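PDB 3PP2: Rho GTPase-activating protein 27 from Homo sapiens, which probably stimulates GTP hydrolysis by the Rho-type GTPases CDC42 and RAC1 and may act in clathrin-mediated endocytosis, and is represented here by its pleckstrin homology domain. Local coordinates for residues K10-L14 with I110-W114; L72-L77 with I118-I122; T17-G23 with D97-L102. One frame throughout, in Å; residues are numbered along the deposited sequence. Where two conformers were deposited one is given.

Contact 1 (K10-L14 with I110-W114); sequences KAGVL and IISTW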
loop_
_atom_site.group_PDB
_atom_site.type_symbol
_atom_site.label_atom_id
_atom_site.label_comp_id
_atom_site.label_asym_id
_atom_site.label_seq_id
_atom_site.Cartn_x
_atom_site.Cartn_y
_atom_site.Cartn_z
ATOM N N LYS A 10 -15.083 8.190 -0.580
ATOM C CA LYS A 10 -13.769 8.011 -1.157
ATOM C C LYS A 10 -13.834 8.335 -2.642
ATOM O O LYS A 10 -14.844 8.132 -3.272
ATOM C CB LYS A 10 -13.316 6.566 -0.950
ATOM C CG LYS A 10 -11.844 6.385 -1.061
ATOM C CD LYS A 10 -11.475 4.966 -0.587
ATOM C CE LYS A 10 -9.971 4.729 -0.637
ATOM N NZ LYS A 10 -9.237 5.584 0.305
ATOM N N ALA A 11 -12.718 8.755 -3.206
ATOM C CA ALA A 11 -12.616 8.995 -4.628
ATOM C C ALA A 11 -11.184 8.740 -5.063
ATOM O O ALA A 11 -10.224 9.045 -4.325
ATOM C CB ALA A 11 -13.078 10.478 -4.980
ATOM N N GLY A 12 -11.034 8.178 -6.252
ATOM C CA GLY A 12 -9.725 7.829 -6.794
ATOM C C GLY A 12 -9.790 7.173 -8.154
ATOM O O GLY A 12 -10.877 6.845 -8.620
ATOM N N VAL A 13 -8.658 7.022 -8.824
ATOM C CA VAL A 13 -8.646 6.318 -10.068
ATOM C C VAL A 13 -8.467 4.801 -9.841
ATOM O O VAL A 13 -7.536 4.382 -9.141
ATOM C CB VAL A 13 -7.596 6.888 -11.035
ATOM C CG1 VAL A 13 -7.562 6.022 -12.315
ATOM C CG2 VAL A 13 -7.870 8.363 -11.363
ATOM N N LEU A 14 -9.345 4.000 -10.428
ATOM C CA LEU A 14 -9.315 2.550 -10.350
ATOM C C LEU A 14 -9.505 1.952 -11.730
ATOM O O LEU A 14 -10.139 2.548 -12.607
ATOM C CB LEU A 14 -10.416 1.996 -9.431
ATOM C CG LEU A 14 -10.270 2.355 -7.957
ATOM C CD1 LEU A 14 -11.527 1.960 -7.177
ATOM C CD2 LEU A 14 -9.021 1.733 -7.369
ATOM N N ILE A 110 -4.071 0.287 -2.044
ATOM C CA ILE A 110 -5.200 1.020 -2.651
ATOM C C ILE A 110 -6.447 0.141 -2.621
ATOM O O ILE A 110 -7.511 0.552 -2.199
ATOM C CB ILE A 110 -4.862 1.443 -4.130
ATOM C CG1 ILE A 110 -3.790 2.533 -4.140
ATOM C CG2 ILE A 110 -6.144 1.851 -4.913
ATOM C CD1 ILE A 110 -4.191 3.771 -3.478
ATOM N N ILE A 111 -6.311 -1.067 -3.131
ATOM C CA ILE A 111 -7.478 -1.976 -3.243
ATOM C C ILE A 111 -8.028 -2.338 -1.870
ATOM O O ILE A 111 -9.231 -2.353 -1.671
ATOM C CB ILE A 111 -7.125 -3.195 -4.100
ATOM C CG1 ILE A 111 -7.146 -2.762 -5.586
ATOM C CG2 ILE A 111 -8.026 -4.415 -3.863
ATOM C CD1 ILE A 111 -8.585 -2.518 -6.150
ATOM N N SER A 112 -7.171 -2.626 -0.894
ATOM C CA SER A 112 -7.691 -2.980 0.442
ATOM C C SER A 112 -8.452 -1.825 1.070
ATOM O O SER A 112 -9.488 -2.014 1.692
ATOM C CB SER A 112 -6.543 -3.448 1.329
ATOM O OG SER A 112 -7.007 -3.776 2.625
ATOM N N THR A 113 -7.923 -0.614 0.912
ATOM C CA THR A 113 -8.612 0.542 1.456
ATOM C C THR A 113 -9.969 0.776 0.742
ATOM O O THR A 113 -10.942 1.184 1.384
ATOM C CB THR A 113 -7.763 1.823 1.461
ATOM O OG1 THR A 113 -7.463 2.227 0.117
ATOM C CG2 THR A 113 -6.457 1.597 2.296
ATOM N N TRP A 114 -10.030 0.535 -0.549
ATOM C CA TRP A 114 -11.311 0.578 -1.253
ATOM C C TRP A 114 -12.270 -0.524 -0.825
ATOM O O TRP A 114 -13.470 -0.298 -0.705
ATOM C CB TRP A 114 -11.118 0.567 -2.779
ATOM C CG TRP A 114 -10.869 1.927 -3.336
ATOM C CD1 TRP A 114 -9.676 2.502 -3.616
ATOM C CD2 TRP A 114 -11.863 2.872 -3.696
ATOM N NE1 TRP A 114 -9.848 3.758 -4.128
ATOM C CE2 TRP A 114 -11.181 4.019 -4.200
ATOM C CE3 TRP A 114 -13.263 2.867 -3.677
ATOM C CZ2 TRP A 114 -11.846 5.129 -4.678
ATOM C CZ3 TRP A 114 -13.923 3.999 -4.158
ATOM C CH2 TRP A 114 -13.214 5.102 -4.642
HETATM O O HOH W 1 -6.579 4.900 0.258
#

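Contact 2 (L72-L77 with I118-I122); sequences LRGATL and IAQGI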
loop_
_atom_site.group_PDB
_atom_site.type_symbol
_atom_site.label_atom_id
_atom_site.label_comp_id
_atom_site.label_asym_id
_atom_site.label_seq_id
_atom_site.Cartn_x
_atom_site.Cartn_y
_atom_site.Cartn_z
ATOM N N LEU A 72 -25.139 0.261 -3.512
ATOM C CA LEU A 72 -24.523 -0.782 -2.681
ATOM C C LEU A 72 -25.487 -1.528 -1.758
ATOM O O LEU A 72 -25.134 -2.546 -1.232
ATOM C CB LEU A 72 -23.367 -0.209 -1.869
ATOM C CG LEU A 72 -22.191 0.321 -2.712
ATOM C CD1 LEU A 72 -21.136 0.945 -1.795
ATOM C CD2 LEU A 72 -21.615 -0.746 -3.635
ATOM N N ARG A 73 -26.704 -1.039 -1.571
ATOM C CA ARG A 73 -27.690 -1.753 -0.734
ATOM C C ARG A 73 -27.941 -3.100 -1.376
ATOM O O ARG A 73 -28.319 -3.175 -2.546
ATOM C CB ARG A 73 -29.002 -0.933 -0.675
ATOM C CG ARG A 73 -30.213 -1.562 0.059
ATOM C CD ARG A 73 -31.576 -0.748 -0.200
ATOM N N GLY A 74 -27.706 -4.180 -0.642
ATOM C CA GLY A 74 -27.910 -5.520 -1.183
ATOM C C GLY A 74 -26.820 -6.057 -2.090
ATOM O O GLY A 74 -26.984 -7.118 -2.697
ATOM N N ALA A 75 -25.701 -5.333 -2.202
ATOM C CA ALA A 75 -24.600 -5.756 -3.018
ATOM C C ALA A 75 -23.732 -6.740 -2.223
ATOM O O ALA A 75 -23.784 -6.784 -0.992
ATOM C CB ALA A 75 -23.767 -4.517 -3.474
ATOM N N THR A 76 -22.935 -7.503 -2.952
ATOM C CA THR A 76 -21.982 -8.461 -2.389
ATOM C C THR A 76 -20.588 -8.103 -2.904
ATOM O O THR A 76 -20.398 -7.915 -4.098
ATOM C CB THR A 76 -22.334 -9.880 -2.798
ATOM O OG1 THR A 76 -23.638 -10.197 -2.305
ATOM C CG2 THR A 76 -21.363 -10.904 -2.183
ATOM N N LEU A 77 -19.647 -7.968 -1.977
ATOM C CA LEU A 77 -18.238 -7.655 -2.280
ATOM C C LEU A 77 -17.365 -8.806 -1.843
ATOM O O LEU A 77 -17.518 -9.309 -0.727
ATOM C CB LEU A 77 -17.871 -6.407 -1.510
ATOM C CG LEU A 77 -16.414 -5.966 -1.496
ATOM C CD1 LEU A 77 -16.023 -5.450 -2.878
ATOM C CD2 LEU A 77 -16.225 -4.886 -0.386
ATOM N N ILE A 118 -16.015 0.330 0.491
ATOM C CA ILE A 118 -17.184 -0.282 -0.153
ATOM C C ILE A 118 -17.926 -1.193 0.798
ATOM O O ILE A 118 -19.165 -1.162 0.865
ATOM C CB ILE A 118 -16.783 -1.044 -1.455
ATOM C CG1 ILE A 118 -16.196 -0.079 -2.510
ATOM C CG2 ILE A 118 -17.971 -1.819 -2.059
ATOM C CD1 ILE A 118 -15.406 -0.771 -3.615
ATOM N N ALA A 119 -17.198 -1.970 1.580
ATOM C CA ALA A 119 -17.823 -2.820 2.590
ATOM C C ALA A 119 -18.662 -2.003 3.573
ATOM O O ALA A 119 -19.795 -2.398 3.932
ATOM C CB ALA A 119 -16.733 -3.653 3.368
ATOM N N GLN A 120 -18.133 -0.867 4.020
ATOM C CA GLN A 120 -18.904 -0.005 4.917
ATOM C C GLN A 120 -20.130 0.552 4.197
ATOM O O GLN A 120 -21.201 0.697 4.806
ATOM C CB GLN A 120 -18.037 1.117 5.462
ATOM C CG GLN A 120 -18.737 1.990 6.481
ATOM C CD GLN A 120 -17.812 2.945 7.246
ATOM O OE1 GLN A 120 -16.622 2.663 7.479
ATOM N NE2 GLN A 120 -18.364 4.082 7.644
ATOM N N GLY A 121 -20.008 0.878 2.912
ATOM C CA GLY A 121 -21.168 1.389 2.135
ATOM C C GLY A 121 -22.263 0.391 1.981
ATOM O O GLY A 121 -23.463 0.769 1.949
ATOM N N ILE A 122 -21.890 -0.874 1.882
ATOM C CA ILE A 122 -22.876 -1.954 1.773
ATOM C C ILE A 122 -23.646 -2.102 3.053
ATOM O O ILE A 122 -24.844 -2.387 3.018
ATOM C CB ILE A 122 -22.180 -3.274 1.383
ATOM C CG1 ILE A 122 -21.672 -3.173 -0.055
ATOM C CG2 ILE A 122 -23.127 -4.487 1.514
ATOM C CD1 ILE A 122 -20.799 -4.344 -0.502
HETATM O O HOH W 2 -26.639 -4.176 1.987
#

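Contact 3 (T17-G23 with D97-L102); sequences TKTADKG and DGSEYL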
loop_
_atom_site.group_PDB
_atom_site.type_symbol
_atom_site.label_atom_id
_atom_site.label_comp_id
_atom_site.label_asym_id
_atom_site.label_seq_id
_atom_site.Cartn_x
_atom_site.Cartn_y
_atom_site.Cartn_z
ATOM N N THR A 17 -13.975 -3.326 -14.866
ATOM C CA THR A 17 -14.733 -3.821 -15.997
ATOM C C THR A 17 -16.054 -4.378 -15.486
ATOM O O THR A 17 -16.105 -4.998 -14.420
ATOM C CB THR A 17 -13.969 -4.951 -16.750
ATOM O OG1 THR A 17 -14.759 -5.397 -17.855
ATOM C CG2 THR A 17 -13.567 -6.167 -15.883
ATOM N N LYS A 18 -17.089 -4.224 -16.283
ATOM C CA LYS A 18 -18.326 -4.934 -16.064
ATOM C C LYS A 18 -18.102 -6.358 -16.547
ATOM O O LYS A 18 -17.329 -6.604 -17.503
ATOM C CB LYS A 18 -19.471 -4.269 -16.830
ATOM C CG LYS A 18 -20.844 -4.767 -16.479
ATOM C CD LYS A 18 -21.933 -3.854 -17.098
ATOM C CE LYS A 18 -23.324 -4.312 -16.695
ATOM N NZ LYS A 18 -24.322 -3.430 -17.398
ATOM N N THR A 19 -18.669 -7.313 -15.806
ATOM C CA THR A 19 -18.568 -8.737 -16.160
ATOM C C THR A 19 -19.931 -9.434 -16.295
ATOM O O THR A 19 -20.007 -10.487 -16.904
ATOM C CB THR A 19 -17.729 -9.500 -15.133
ATOM O OG1 THR A 19 -18.239 -9.210 -13.824
ATOM C CG2 THR A 19 -16.264 -9.086 -15.237
ATOM N N ALA A 20 -20.999 -8.851 -15.772
ATOM C CA ALA A 20 -22.355 -9.399 -15.986
ATOM C C ALA A 20 -23.369 -8.280 -15.987
ATOM O O ALA A 20 -23.212 -7.286 -15.233
ATOM C CB ALA A 20 -22.703 -10.413 -14.933
ATOM N N ASP A 21 -24.368 -8.399 -16.888
ATOM C CA ASP A 21 -25.448 -7.442 -16.983
ATOM C C ASP A 21 -26.676 -8.141 -16.457
ATOM O O ASP A 21 -27.197 -9.054 -17.092
ATOM C CB ASP A 21 -25.648 -7.025 -18.443
ATOM C CG ASP A 21 -26.803 -6.090 -18.619
ATOM O OD1 ASP A 21 -26.916 -5.151 -17.792
ATOM O OD2 ASP A 21 -27.536 -6.243 -19.629
ATOM N N LYS A 22 -27.132 -7.742 -15.281
ATOM C CA LYS A 22 -28.369 -8.302 -14.710
ATOM C C LYS A 22 -28.359 -9.836 -14.683
ATOM O O LYS A 22 -29.365 -10.498 -15.012
ATOM C CB LYS A 22 -29.601 -7.758 -15.406
ATOM C CG LYS A 22 -29.716 -6.248 -15.269
ATOM C CD LYS A 22 -30.946 -5.718 -15.964
ATOM C CE LYS A 22 -31.038 -4.243 -15.777
ATOM N NZ LYS A 22 -30.897 -3.862 -14.337
ATOM N N GLY A 23 -27.218 -10.392 -14.282
ATOM C CA GLY A 23 -27.085 -11.808 -14.154
ATOM C C GLY A 23 -26.545 -12.530 -15.385
ATOM O O GLY A 23 -26.254 -13.746 -15.295
ATOM N N ASP A 97 -29.274 -6.376 -8.492
ATOM C CA ASP A 97 -29.903 -6.776 -9.772
ATOM C C ASP A 97 -29.133 -7.837 -10.559
ATOM O O ASP A 97 -29.556 -8.212 -11.669
ATOM C CB ASP A 97 -30.209 -5.558 -10.647
ATOM C CG ASP A 97 -28.982 -4.894 -11.216
ATOM O OD1 ASP A 97 -27.866 -5.416 -11.050
ATOM O OD2 ASP A 97 -29.138 -3.823 -11.884
ATOM N N GLY A 98 -27.986 -8.276 -10.027
ATOM C CA GLY A 98 -27.209 -9.325 -10.635
ATOM C C GLY A 98 -26.107 -8.848 -11.563
ATOM O O GLY A 98 -25.364 -9.650 -12.114
ATOM N N SER A 99 -25.987 -7.557 -11.770
ATOM C CA SER A 99 -24.837 -7.041 -12.511
ATOM C C SER A 99 -23.580 -7.229 -11.663
ATOM O O SER A 99 -23.631 -7.270 -10.427
ATOM C CB SER A 99 -25.030 -5.597 -12.877
ATOM O OG SER A 99 -26.073 -5.447 -13.839
ATOM N N GLU A 100 -22.476 -7.422 -12.341
ATOM C CA GLU A 100 -21.223 -7.740 -11.681
ATOM C C GLU A 100 -20.105 -6.913 -12.320
ATOM O O GLU A 100 -20.122 -6.655 -13.530
ATOM C CB GLU A 100 -20.900 -9.258 -11.799
ATOM C CG GLU A 100 -21.937 -10.199 -11.106
ATOM C CD GLU A 100 -21.625 -11.683 -11.245
ATOM O OE1 GLU A 100 -20.619 -12.034 -11.901
ATOM O OE2 GLU A 100 -22.397 -12.504 -10.683
ATOM N N TYR A 101 -19.139 -6.542 -11.490
ATOM C CA TYR A 101 -17.985 -5.721 -11.876
ATOM C C TYR A 101 -16.750 -6.261 -11.185
ATOM O O TYR A 101 -16.842 -6.785 -10.068
ATOM C CB TYR A 101 -18.166 -4.254 -11.434
ATOM C CG TYR A 101 -19.420 -3.638 -11.990
ATOM C CD1 TYR A 101 -19.411 -2.874 -13.145
ATOM C CD2 TYR A 101 -20.631 -3.842 -11.332
ATOM C CE1 TYR A 101 -20.583 -2.353 -13.646
ATOM C CE2 TYR A 101 -21.804 -3.348 -11.803
ATOM C CZ TYR A 101 -21.793 -2.573 -12.980
ATOM O OH TYR A 101 -22.986 -2.069 -13.476
ATOM N N LEU A 102 -15.615 -6.155 -11.864
ATOM C CA LEU A 102 -14.318 -6.318 -11.241
ATOM C C LEU A 102 -13.659 -4.963 -11.087
ATOM O O LEU A 102 -13.783 -4.116 -11.974
ATOM C CB LEU A 102 -13.428 -7.259 -12.044
ATOM C CG LEU A 102 -13.983 -8.643 -12.321
ATOM C CD1 LEU A 102 -13.096 -9.452 -13.264
ATOM C CD2 LEU A 102 -14.305 -9.405 -11.084
#

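Contact 1 (K10-L14 with I110-W114)
K10 and L14 hold the indole of W114 between them, one over each face. From one side the lysine's aliphatic chain runs across the ring system, CB and CG over the benzene half, and its CE stands 3.7 Å from the centroid of the five-membered ring, a CH-pi contact. From the opposite side L14 CD1 points at the same ring, 3.6 Å from its centroid and 13° off the normal. K10 CG is anti to the backbone N (chi1 -160°), and the chain stays extended until chi4 turns NZ away; the ammonium is thus too far for more than a weak cation-pi attraction. W114 is the signature tryptophan of the PH fold, set in the C-terminal helix that closes one end of the strongly bent beta-barrel. At the ring edge, G12 N lies in plane, 3.5 Å from W114 CZ2. With an alanine here instead of W114, the space between K10 and L14 would probably be left unfilled, and both would lose the aromatic faces they lie on. The other methyl of L14, CD2, packs against I110 in its modelled conformer. Polar contact is indirect: one water accepts from K10 NZ and donates to T113 OG1, whose hydroxyl in turn bonds I110 O at 2.9 Å.

Contact 2 (L72-L77 with I118-I122)
The last turn of the C-terminal helix packs here on the type II beta turn L72-A75 and the start of the strand that follows, with I122 filling the angle between L72, A75 and L77. I122 CD1 reaches L77 CB at 3.7 Å, while its CG1 lies 3.9 Å from L72 CB and its CG2 rests 3.5 Å from A75 O. The branched isoleucine suits the place because its arms diverge: with CG1 anti to the carbonyl carbon (chi1 -69°), the CG1-CD1 arm runs past L72 to L77, while CG2 goes to the A75 carbonyl. In the PH fold this helix covers one open end of the barrel, and apolar side chains of turn and strand meet its inner side. L77 CD2 touches I118 CG2 at 3.9 Å and also approaches A119 CB; the leucine crosses I118 at about a right angle. L72 CD2 meets that same I118 methyl from the turn, and L72 CD1 lies against the helix backbone at G121, where a CB would collide with it, so glycine suits the place. G74, with positive phi, occupies the turn position that glycine accepts readily. Its N donates to a water at 2.8 Å, and that water donates to I122 O at 2.7 Å.

Contact 3 (T17-G23 with D97-L102)
A classic beta bulge interrupts the antiparallel pairing of the first strand of the PH-domain barrel, 10-21, with strand 100-104: T19 and A20 both face E100. At the regular end T17 and L102 form a hydrogen-bonded pair, L102 N donating to T17 O at 2.8 Å, with their side chains lying side by side. In the bulge E100 O accepts from T19 N at 2.8 Å, almost straight at 178°, and more loosely from A20 N at 3.3 Å; both donors come from the same face of the carbonyl plane. T19 OG1 sits between the backbone N and the carbonyl carbon (chi1 51°), close enough to add a weak bond to that oxygen, while the methyl CG2 packs on L102 CG at 3.7 Å. A20 sets its CB against E100, whose carboxylate, in the conformer modelled here, is paired with R25. On the other face of the sheet, the extended K18 chain crosses the Y101 ring obliquely, CG 3.7 Å from CE1, and its NZ forms a salt bridge with D21 in its own strand. Y68 also meets this tyrosine ring.

Beyond the strands, polar groups join the two loops. K22 bends at chi4 to bring NZ to D97 OD2, a weakly hydrogen-bonded salt bridge in which lysine supplies both reach and charge. D97 closes an Asx turn: OD1 accepts from S99 N and also bonds S95 OG. G98 permits a close backbone approach, since a CB there would crowd G23 N; G23 has a positive phi at which a CB would press on the preceding carbonyl oxygen. S99 OG, small enough to lie against the backbone, receives K22 N at 2.9 Å, with an N-H...O angle of 165°.

In the fold
All three contacts belong to one PH domain and reach its curled antiparallel sheet. Contacts 1 and 2 use successive parts of helix 108-122, their centres about 15 Å apart, so the helix is anchored first on strand 10-21 and then, at its end, on the turn before strand 76-79. Contact 3 joins the later half of strand 10-21 to strand 100-104. Its centre is about 19 Å from that of contact 1, across the chain's centre, and about 14 Å from that of contact 2. Along the chain, contact 3 falls wholly between the two segments of contact 1, whereas contact 2 alternates with both. Strand 10-21 therefore helps close the barrel at one end and receives the capping helix at the other.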